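Local coordinates for ATP-dependent 6-phosphofructokinase isozyme 2 (Escherichia coli, PDB 3UMO), which catalyses the ATP-dependent phosphorylation of fructose 6-phosphate to fructose 1,6-bisphosphate, the first committed step of glycolysis, as a magnesium-dependent homodimer, at residues T6-I18 with C30-V44. Residues are numbered along the deposited sequence; the frame is centred on the assembly and turned at random.
Sequences TLTLAPSLDSATI and CTAPVFEPGGGGINV
Thr17 turns OG1 away from its own backbone N (chi1 -174°), and this OG1 donates a hydrogen bond to Thr31 O (2.6 Å). Thr31 holds OG1 between its N and carbonyl carbon (chi1 55°), where it accepts a hydrogen bond from Ile18 N at 3.0 Å from OG1. Thr31 N closes this end of the pairing on Ile18 O. Strands 12-18 and 34-38 then run antiparallel, with paired backbone bonds at Ala16 and Val34, Asp14 and Glu36, and Ser12 and Gly38. On one face, Leu13 CD1 lies 4.0 Å from Phe35 CB. Ser15 OG comes obliquely to the same ring, 3.2 Å from Phe35 CE1. Trp88 of the second subunit also meets this ring. On the other face, Ser12 OG donates to Asp14 OD1 (2.7 Å), which also accepts a bond from Asn92 N. These two bonds orient the carboxylate. Asp14 OD2 and Ser12 OG both pack closely over Gly38 CA (3.4 Å each). At the other end, Thr6 on core strand 4-7 donates from OG1 to Gly41 O of helix 40-50, from above the carbonyl plane. Thr8 OG1 takes a weak bond from Ile42 N, and a water links Ala10 O to Gly40 N. Ser12 to Asp14 and Gly39 to Asn43 belong to the substrate site. The glycine-rich turn into helix 40-50, beside a small sheet projecting from the parallel core, is characteristic of the ribokinase (PfkB) fold.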
ATOM      1  N   THR A   6      20.435 -28.492  15.755  1.00 19.27           N
ATOM      2  CA  THR A   6      19.458 -28.082  14.750  1.00 20.51           C
ATOM      3  C   THR A   6      20.048 -28.196  13.353  1.00 22.00           C
ATOM      4  O   THR A   6      21.275 -28.168  13.173  1.00 23.48           O
ATOM      5  CB  THR A   6      18.920 -26.646  14.964  1.00 21.53           C
ATOM      6  OG1 THR A   6      19.915 -25.694  14.571  1.00 24.16           O
ATOM      7  CG2 THR A   6      18.499 -26.418  16.416  1.00 22.71           C
ATOM      8  N   LEU A   7      19.169 -28.337  12.371  1.00 21.32           N
ATOM      9  CA  LEU A   7      19.596 -28.470  10.988  1.00 22.83           C
ATOM     10  C   LEU A   7      18.846 -27.479  10.115  1.00 21.61           C
ATOM     11  O   LEU A   7      17.609 -27.468  10.098  1.00 22.66           O
ATOM     12  CB  LEU A   7      19.361 -29.898  10.485  1.00 22.47           C
ATOM     13  CG  LEU A   7      19.713 -30.114   9.014  1.00 23.04           C
ATOM     14  CD1 LEU A   7      21.199 -29.878   8.787  1.00 23.66           C
ATOM     15  CD2 LEU A   7      19.310 -31.515   8.564  1.00 22.49           C
ATOM     16  N   THR A   8      19.593 -26.641   9.399  1.00 19.84           N
ATOM     17  CA  THR A   8      19.008 -25.625   8.526  1.00 16.98           C
ATOM     18  C   THR A   8      19.565 -25.803   7.129  1.00 22.49           C
ATOM     19  O   THR A   8      20.684 -25.375   6.847  1.00 22.36           O
ATOM     20  CB  THR A   8      19.351 -24.205   9.005  1.00 23.44           C
ATOM     21  OG1 THR A   8      18.977 -24.072  10.375  1.00 22.46           O
ATOM     22  CG2 THR A   8      18.598 -23.155   8.183  1.00 23.99           C
ATOM     23  N   LEU A   9      18.802 -26.453   6.254  1.00 19.02           N
ATOM     24  CA  LEU A   9      19.287 -26.704   4.905  1.00 20.61           C
ATOM     25  C   LEU A   9      19.276 -25.437   4.063  1.00 24.14           C
ATOM     26  O   LEU A   9      20.022 -25.327   3.088  1.00 21.29           O
ATOM     27  CB  LEU A   9      18.473 -27.810   4.229  1.00 21.81           C
ATOM     28  CG  LEU A   9      18.570 -29.187   4.882  1.00 23.53           C
ATOM     29  CD1 LEU A   9      17.598 -30.149   4.216  1.00 25.92           C
ATOM     30  CD2 LEU A   9      20.001 -29.720   4.829  1.00 24.73           C
ATOM     31  N   ALA A  10      18.447 -24.473   4.460  1.00 22.61           N
ATOM     32  CA  ALA A  10      18.387 -23.189   3.764  1.00 22.09           C
ATOM     33  C   ALA A  10      18.598 -22.023   4.717  1.00 21.92           C
ATOM     34  O   ALA A  10      17.648 -21.318   5.060  1.00 23.08           O
ATOM     35  CB  ALA A  10      17.052 -23.034   3.038  1.00 23.30           C
ATOM     36  N   PRO A  11      19.848 -21.815   5.159  1.00 21.94           N
ATOM     37  CA  PRO A  11      20.121 -20.656   6.015  1.00 17.78           C
ATOM     38  C   PRO A  11      20.171 -19.367   5.203  1.00 20.74           C
ATOM     39  O   PRO A  11      20.154 -19.392   3.972  1.00 23.26           O
ATOM     40  CB  PRO A  11      21.511 -20.958   6.569  1.00 21.46           C
ATOM     41  CG  PRO A  11      22.157 -21.790   5.524  1.00 23.25           C
ATOM     42  CD  PRO A  11      21.052 -22.631   4.927  1.00 21.00           C
ATOM     43  N   SER A  12      20.250 -18.239   5.893  1.00 23.91           N
ATOM     44  CA  SER A  12      20.437 -16.980   5.192  1.00 26.41           C
ATOM     45  C   SER A  12      21.183 -15.967   6.038  1.00 22.75           C
ATOM     46  O   SER A  12      21.218 -16.069   7.268  1.00 25.57           O
ATOM     47  CB  SER A  12      19.092 -16.402   4.735  1.00 29.81           C
ATOM     48  OG  SER A  12      18.230 -16.172   5.831  1.00 26.96           O
ATOM     49  N   LEU A  13      21.798 -15.001   5.362  1.00 22.26           N
ATOM     50  CA  LEU A  13      22.341 -13.826   6.028  1.00 23.57           C
ATOM     51  C   LEU A  13      21.369 -12.698   5.734  1.00 25.97           C
ATOM     52  O   LEU A  13      21.347 -12.161   4.626  1.00 28.07           O
ATOM     53  CB  LEU A  13      23.728 -13.467   5.491  1.00 26.16           C
ATOM     54  CG  LEU A  13      24.362 -12.235   6.148  1.00 26.02           C
ATOM     55  CD1 LEU A  13      24.725 -12.555   7.587  1.00 26.61           C
ATOM     56  CD2 LEU A  13      25.593 -11.775   5.374  1.00 26.32           C
ATOM     57  N   ASP A  14      20.546 -12.351   6.714  1.00 23.46           N
ATOM     58  CA  ASP A  14      19.475 -11.396   6.472  1.00 24.02           C
ATOM     59  C   ASP A  14      19.940  -9.961   6.667  1.00 25.94           C
ATOM     60  O   ASP A  14      20.760  -9.670   7.540  1.00 29.01           O
ATOM     61  CB  ASP A  14      18.261 -11.699   7.360  1.00 24.67           C
ATOM     62  CG  ASP A  14      17.626 -13.039   7.040  1.00 32.05           C
ATOM     63  OD1 ASP A  14      17.840 -13.543   5.916  1.00 29.53           O
ATOM     64  OD2 ASP A  14      16.914 -13.585   7.907  1.00 30.21           O
ATOM     65  N   SER A  15      19.422  -9.073   5.828  1.00 22.39           N
ATOM     66  CA  SER A  15      19.703  -7.651   5.949  1.00 23.36           C
ATOM     67  C   SER A  15      18.480  -6.967   6.524  1.00 21.86           C
ATOM     68  O   SER A  15      17.376  -7.150   6.023  1.00 22.46           O
ATOM     69  CB  SER A  15      20.015  -7.039   4.581  1.00 30.39           C
ATOM     70  OG  SER A  15      21.262  -7.482   4.083  1.00 35.50           O
ATOM     71  N   ALA A  16      18.669  -6.185   7.581  1.00 19.54           N
ATOM     72  CA  ALA A  16      17.585  -5.365   8.108  1.00 21.36           C
ATOM     73  C   ALA A  16      17.901  -3.908   7.800  1.00 23.53           C
ATOM     74  O   ALA A  16      18.945  -3.386   8.204  1.00 24.16           O
ATOM     75  CB  ALA A  16      17.427  -5.565   9.606  1.00 23.49           C
ATOM     76  N   THR A  17      17.000  -3.256   7.075  1.00 19.39           N
ATOM     77  CA  THR A  17      17.219  -1.872   6.686  1.00 20.77           C
ATOM     78  C   THR A  17      16.011  -0.997   6.999  1.00 21.22           C
ATOM     79  O   THR A  17      14.917  -1.505   7.294  1.00 21.33           O
ATOM     80  CB  THR A  17      17.569  -1.764   5.188  1.00 24.37           C
ATOM     81  OG1 THR A  17      17.903  -0.408   4.873  1.00 24.53           O
ATOM     82  CG2 THR A  17      16.395  -2.214   4.321  1.00 21.02           C
ATOM     83  N   ILE A  18      16.216   0.316   6.928  1.00 18.28           N
ATOM     84  CA  ILE A  18      15.189   1.291   7.265  1.00 18.35           C
ATOM     85  C   ILE A  18      14.998   2.257   6.097  1.00 17.20           C
ATOM     86  O   ILE A  18      15.967   2.651   5.444  1.00 20.93           O
ATOM     87  CB  ILE A  18      15.592   2.085   8.532  1.00 21.34           C
ATOM     88  CG1 ILE A  18      15.735   1.138   9.730  1.00 24.21           C
ATOM     89  CG2 ILE A  18      14.574   3.152   8.849  1.00 25.94           C
ATOM     90  CD1 ILE A  18      16.433   1.777  10.933  1.00 27.38           C
ATOM     91  N   CYS A  30      17.461   3.158   1.289  1.00 22.73           N
ATOM     92  CA  CYS A  30      17.472   2.355   2.501  1.00 20.01           C
ATOM     93  C   CYS A  30      18.783   2.534   3.237  1.00 22.66           C
ATOM     94  O   CYS A  30      19.836   2.699   2.616  1.00 24.56           O
ATOM     95  CB  CYS A  30      17.267   0.890   2.149  1.00 20.43           C
ATOM     96  SG  CYS A  30      15.635   0.590   1.483  1.00 23.62           S
ATOM     97  N   THR A  31      18.723   2.508   4.564  1.00 25.52           N
ATOM     98  CA  THR A  31      19.931   2.639   5.371  1.00 24.07           C
ATOM     99  C   THR A  31      20.861   1.438   5.214  1.00 25.02           C
ATOM    100  O   THR A  31      20.436   0.359   4.781  1.00 22.84           O
ATOM    101  CB  THR A  31      19.602   2.830   6.860  1.00 25.19           C
ATOM    102  OG1 THR A  31      18.770   1.752   7.309  1.00 23.96           O
ATOM    103  CG2 THR A  31      18.884   4.154   7.080  1.00 23.54           C
ATOM    104  N   ALA A  32      22.130   1.633   5.567  1.00 27.21           N
ATOM    105  CA  ALA A  32      23.109   0.554   5.551  1.00 20.97           C
ATOM    106  C   ALA A  32      22.569  -0.571   6.425  1.00 22.99           C
ATOM    107  O   ALA A  32      22.236  -0.350   7.591  1.00 23.38           O
ATOM    108  CB  ALA A  32      24.443   1.044   6.086  1.00 30.74           C
ATOM    109  N   PRO A  33      22.467  -1.775   5.862  1.00 22.81           N
ATOM    110  CA  PRO A  33      21.754  -2.845   6.570  1.00 25.12           C
ATOM    111  C   PRO A  33      22.495  -3.375   7.789  1.00 22.96           C
ATOM    112  O   PRO A  33      23.733  -3.386   7.827  1.00 27.18           O
ATOM    113  CB  PRO A  33      21.648  -3.944   5.513  1.00 25.73           C
ATOM    114  CG  PRO A  33      22.826  -3.711   4.615  1.00 27.57           C
ATOM    115  CD  PRO A  33      22.991  -2.219   4.557  1.00 25.63           C
ATOM    116  N   VAL A  34      21.723  -3.800   8.785  1.00 22.73           N
ATOM    117  CA  VAL A  34      22.254  -4.569   9.899  1.00 26.17           C
ATOM    118  C   VAL A  34      22.069  -6.035   9.540  1.00 26.41           C
ATOM    119  O   VAL A  34      20.966  -6.449   9.187  1.00 23.14           O
ATOM    120  CB  VAL A  34      21.512  -4.263  11.216  1.00 27.28           C
ATOM    121  CG1 VAL A  34      21.933  -5.249  12.305  1.00 34.45           C
ATOM    122  CG2 VAL A  34      21.783  -2.829  11.653  1.00 37.12           C
ATOM    123  N   PHE A  35      23.140  -6.818   9.608  1.00 24.74           N
ATOM    124  CA  PHE A  35      23.045  -8.226   9.234  1.00 21.42           C
ATOM    125  C   PHE A  35      22.693  -9.098  10.427  1.00 26.82           C
ATOM    126  O   PHE A  35      23.134  -8.848  11.548  1.00 27.39           O
ATOM    127  CB  PHE A  35      24.341  -8.711   8.581  1.00 22.09           C
ATOM    128  CG  PHE A  35      24.707  -7.945   7.344  1.00 29.78           C
ATOM    129  CD1 PHE A  35      23.960  -8.081   6.189  1.00 24.58           C
ATOM    130  CD2 PHE A  35      25.789  -7.073   7.338  1.00 36.85           C
ATOM    131  CE1 PHE A  35      24.279  -7.373   5.039  1.00 30.20           C
ATOM    132  CE2 PHE A  35      26.115  -6.356   6.192  1.00 40.07           C
ATOM    133  CZ  PHE A  35      25.358  -6.510   5.039  1.00 31.65           C
ATOM    134  N   GLU A  36      21.878 -10.115  10.180  1.00 23.14           N
ATOM    135  CA  GLU A  36      21.493 -11.041  11.239  1.00 27.21           C
ATOM    136  C   GLU A  36      21.367 -12.451  10.674  1.00 20.15           C
ATOM    137  O   GLU A  36      21.107 -12.629   9.479  1.00 24.53           O
ATOM    138  CB  GLU A  36      20.176 -10.607  11.891  1.00 33.47           C
ATOM    139  CG  GLU A  36      18.940 -10.922  11.066  1.00 44.08           C
ATOM    140  CD  GLU A  36      17.738 -10.080  11.462  1.00 58.82           C
ATOM    141  OE1 GLU A  36      17.912  -9.097  12.215  1.00 57.64           O
ATOM    142  OE2 GLU A  36      16.618 -10.401  11.010  1.00 65.17           O
ATOM    143  N   PRO A  37      21.568 -13.461  11.535  1.00 26.59           N
ATOM    144  CA  PRO A  37      21.405 -14.852  11.103  1.00 26.72           C
ATOM    145  C   PRO A  37      19.960 -15.159  10.739  1.00 25.93           C
ATOM    146  O   PRO A  37      19.029 -14.718  11.415  1.00 31.19           O
ATOM    147  CB  PRO A  37      21.818 -15.653  12.343  1.00 27.12           C
ATOM    148  CG  PRO A  37      22.714 -14.733  13.109  1.00 31.01           C
ATOM    149  CD  PRO A  37      22.112 -13.375  12.903  1.00 25.83           C
ATOM    150  N   GLY A  38      19.774 -15.909   9.663  1.00 27.28           N
ATOM    151  CA  GLY A  38      18.441 -16.284   9.244  1.00 26.51           C
ATOM    152  C   GLY A  38      18.356 -17.777   9.036  1.00 23.33           C
ATOM    153  O   GLY A  38      19.370 -18.436   8.809  1.00 23.08           O
ATOM    154  N   GLY A  39      17.146 -18.315   9.120  1.00 20.27           N
ATOM    155  CA  GLY A  39      16.947 -19.734   8.897  1.00 23.57           C
ATOM    156  C   GLY A  39      16.279 -20.379  10.087  1.00 23.18           C
ATOM    157  O   GLY A  39      16.533 -19.993  11.231  1.00 23.51           O
ATOM    158  N   GLY A  40      15.428 -21.366   9.812  1.00 18.60           N
ATOM    159  CA  GLY A  40      14.621 -22.005  10.835  1.00 21.53           C
ATOM    160  C   GLY A  40      15.424 -22.597  11.974  1.00 19.34           C
ATOM    161  O   GLY A  40      15.303 -22.150  13.117  1.00 20.17           O
ATOM    162  N   GLY A  41      16.240 -23.601  11.664  1.00 18.06           N
ATOM    163  CA  GLY A  41      17.051 -24.274  12.664  1.00 21.38           C
ATOM    164  C   GLY A  41      18.015 -23.328  13.352  1.00 21.66           C
ATOM    165  O   GLY A  41      18.264 -23.449  14.551  1.00 19.95           O
ATOM    166  N   ILE A  42      18.558 -22.374  12.600  1.00 19.55           N
ATOM    167  CA  ILE A  42      19.458 -21.392  13.189  1.00 20.82           C
ATOM    168  C   ILE A  42      18.734 -20.566  14.249  1.00 20.69           C
ATOM    169  O   ILE A  42      19.254 -20.353  15.346  1.00 22.09           O
ATOM    170  CB  ILE A  42      20.098 -20.490  12.112  1.00 18.40           C
ATOM    171  CG1 ILE A  42      21.226 -21.250  11.412  1.00 21.25           C
ATOM    172  CG2 ILE A  42      20.648 -19.206  12.737  1.00 20.72           C
ATOM    173  CD1 ILE A  42      21.795 -20.537  10.202  1.00 23.60           C
ATOM    174  N   ASN A  43      17.522 -20.121  13.929  1.00 18.71           N
ATOM    175  CA  ASN A  43      16.748 -19.332  14.875  1.00 18.02           C
ATOM    176  C   ASN A  43      16.272 -20.139  16.077  1.00 19.99           C
ATOM    177  O   ASN A  43      16.186 -19.611  17.178  1.00 21.08           O
ATOM    178  CB  ASN A  43      15.594 -18.612  14.176  1.00 19.14           C
ATOM    179  CG  ASN A  43      16.052 -17.355  13.470  1.00 34.66           C
ATOM    180  OD1 ASN A  43      16.943 -16.657  13.951  1.00 37.75           O
ATOM    181  ND2 ASN A  43      15.448 -17.060  12.325  1.00 48.16           N
ATOM    182  N   VAL A  44      15.977 -21.420  15.867  1.00 18.29           N
ATOM    183  CA  VAL A  44      15.654 -22.308  16.976  1.00 17.24           C
ATOM    184  C   VAL A  44      16.836 -22.362  17.947  1.00 22.71           C
ATOM    185  O   VAL A  44      16.659 -22.268  19.167  1.00 21.03           O
ATOM    186  CB  VAL A  44      15.285 -23.725  16.481  1.00 18.48           C
ATOM    187  CG1 VAL A  44      15.196 -24.706  17.651  1.00 17.62           C
ATOM    188  CG2 VAL A  44      13.966 -23.683  15.737  1.00 19.66           C
TER
HETATM  189  O   HOH W   1      15.570 -22.140   6.784  1.00 23.64           O